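Local coordinates for protein metallo-beta-lactamase (PDB 6K4X) that probably hydrolyses the beta-lactam ring of antibiotics with two zinc ions, as a subclass B3 enzyme, and here binds 4-amino-2-sulfanylbenzoic acid, at residues Q49-N54 against S82-L87. Numbering follows the deposited sequence. Where two conformers were deposited one is given.
Sequences QVVAAN and SAMQKL
The peptide group joining V51 to A52 is the flat element here: M84 SD lies over one of its faces, 4.0 Å from A52 N, while A52 CB continues close to the peptide plane. V51 CG1 rises on the same side as the sulfur and meets M84 SD at 4.2 Å; A52 CB reaches it at 4.0 Å. The thioether thus rests against one methyl of V51, the methyl of A52 and the backbone between them. M84 gets there by folding: its chain bends at chi2 (-54°) and again at chi3 (-45°), instead of extending straight across the gap. One turn further on, the branch end of L87 comes to A52 from another direction, CD1 standing 4.1 Å from A52 CB, at the exposed margin of an otherwise buried contact. A52 therefore carries both M84 and L87, and its CA is 7.2 Å from that of M84. M84 also touches A48, one turn earlier on helix 47-57. The axes of the two short segments approach to 10.1 Å, their N-to-C directions 39° apart, in an apolar contact made chiefly by four side chains. Helix 47-57 connects parallel strands 37-40 and 65-69, and helix 81-88 lies in the connection from 65-69 to 91-95. Successive beta-alpha-beta crossovers with helices packed side by side belong to the alpha-beta/beta-alpha sandwich of metallo-beta-lactamases; the zinc ligands D76 and H77 precede helix 81-88.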
loop_
_atom_site.group_PDB
_atom_site.type_symbol
_atom_site.label_atom_id
_atom_site.label_comp_id
_atom_site.label_asym_id
_atom_site.label_seq_id
_atom_site.Cartn_x
_atom_site.Cartn_y
_atom_site.Cartn_z
ATOM N N GLN A 49 -16.614 1.292 -2.648
ATOM C CA GLN A 49 -17.867 1.345 -1.871
ATOM C C GLN A 49 -17.699 0.621 -0.535
ATOM O O GLN A 49 -18.358 0.988 0.451
ATOM C CB GLN A 49 -19.030 0.744 -2.671
ATOM C CG GLN A 49 -19.238 1.423 -4.018
ATOM C CD GLN A 49 -19.299 2.930 -3.928
ATOM O OE1 GLN A 49 -18.640 3.653 -4.685
ATOM N NE2 GLN A 49 -20.091 3.426 -2.993
ATOM N N VAL A 50 -16.869 -0.429 -0.514
ATOM C CA VAL A 50 -16.539 -1.137 0.708
ATOM C C VAL A 50 -15.704 -0.243 1.633
ATOM O O VAL A 50 -16.018 -0.116 2.822
ATOM C CB VAL A 50 -15.851 -2.472 0.373
ATOM C CG1 VAL A 50 -15.292 -3.152 1.593
ATOM C CG2 VAL A 50 -16.777 -3.410 -0.389
ATOM N N VAL A 51 -14.641 0.360 1.092
ATOM C CA VAL A 51 -13.787 1.208 1.882
ATOM C C VAL A 51 -14.587 2.366 2.492
ATOM O O VAL A 51 -14.433 2.696 3.651
ATOM C CB VAL A 51 -12.620 1.733 1.040
ATOM C CG1 VAL A 51 -11.798 2.755 1.796
ATOM C CG2 VAL A 51 -11.748 0.606 0.541
ATOM N N ALA A 52 -15.455 2.999 1.688
ATOM C CA ALA A 52 -16.243 4.120 2.176
ATOM C C ALA A 52 -17.140 3.697 3.341
ATOM O O ALA A 52 -17.199 4.397 4.368
ATOM C CB ALA A 52 -17.037 4.724 1.045
ATOM N N ALA A 53 -17.855 2.583 3.168
ATOM C CA ALA A 53 -18.726 2.102 4.220
ATOM C C ALA A 53 -17.911 1.737 5.463
ATOM O O ALA A 53 -18.356 1.934 6.602
ATOM C CB ALA A 53 -19.518 0.922 3.720
ATOM N N ASN A 54 -16.714 1.180 5.256
ATOM C CA ASN A 54 -15.870 0.760 6.335
ATOM C C ASN A 54 -15.406 1.963 7.163
ATOM O O ASN A 54 -15.349 1.890 8.388
ATOM C CB ASN A 54 -14.698 -0.062 5.809
ATOM C CG ASN A 54 -15.072 -1.463 5.370
ATOM O OD1 ASN A 54 -16.168 -1.954 5.675
ATOM N ND2 ASN A 54 -14.152 -2.144 4.704
ATOM N N SER A 82 -9.989 6.982 -7.333
ATOM C CA SER A 82 -10.697 8.097 -7.952
ATOM C C SER A 82 -12.043 8.335 -7.267
ATOM O O SER A 82 -12.431 9.462 -6.970
ATOM C CB SER A 82 -10.872 7.851 -9.419
ATOM O OG SER A 82 -11.623 8.899 -10.022
ATOM N N ALA A 83 -12.771 7.245 -7.036
ATOM C CA ALA A 83 -14.069 7.328 -6.398
ATOM C C ALA A 83 -13.923 7.867 -4.972
ATOM O O ALA A 83 -14.716 8.701 -4.518
ATOM C CB ALA A 83 -14.781 6.000 -6.409
ATOM N N MET A 84 -12.938 7.365 -4.232
ATOM C CA MET A 84 -12.696 7.851 -2.869
ATOM C C MET A 84 -12.293 9.331 -2.888
ATOM O O MET A 84 -12.687 10.096 -2.003
ATOM C CB MET A 84 -11.624 7.015 -2.179
ATOM C CG MET A 84 -12.042 5.581 -1.827
ATOM S SD MET A 84 -13.549 5.436 -0.862
ATOM C CE MET A 84 -13.272 6.726 0.363
ATOM N N GLN A 85 -11.514 9.761 -3.875
ATOM C CA GLN A 85 -11.101 11.164 -3.994
ATOM C C GLN A 85 -12.347 12.046 -4.150
ATOM O O GLN A 85 -12.488 13.060 -3.505
ATOM C CB GLN A 85 -10.137 11.315 -5.167
ATOM C CG GLN A 85 -9.449 12.674 -5.231
ATOM C CD GLN A 85 -10.369 13.790 -5.660
ATOM O OE1 GLN A 85 -11.177 13.643 -6.581
ATOM N NE2 GLN A 85 -10.256 14.925 -4.997
ATOM N N LYS A 86 -13.288 11.616 -4.990
ATOM C CA LYS A 86 -14.526 12.368 -5.222
ATOM C C LYS A 86 -15.354 12.434 -3.937
ATOM O O LYS A 86 -15.938 13.466 -3.619
ATOM C CB LYS A 86 -15.367 11.694 -6.308
ATOM C CG LYS A 86 -14.859 11.882 -7.724
ATOM C CD LYS A 86 -15.715 11.198 -8.761
ATOM C CE LYS A 86 -15.455 9.711 -8.858
ATOM N NZ LYS A 86 -16.674 8.892 -8.625
ATOM N N LEU A 87 -15.454 11.313 -3.223
ATOM C CA LEU A 87 -16.304 11.243 -2.026
ATOM C C LEU A 87 -15.719 12.108 -0.907
ATOM O O LEU A 87 -16.477 12.579 -0.048
ATOM C CB LEU A 87 -16.465 9.803 -1.543
ATOM C CG LEU A 87 -17.344 8.894 -2.399
ATOM C CD1 LEU A 87 -17.205 7.459 -1.938
ATOM C CD2 LEU A 87 -18.796 9.335 -2.358
#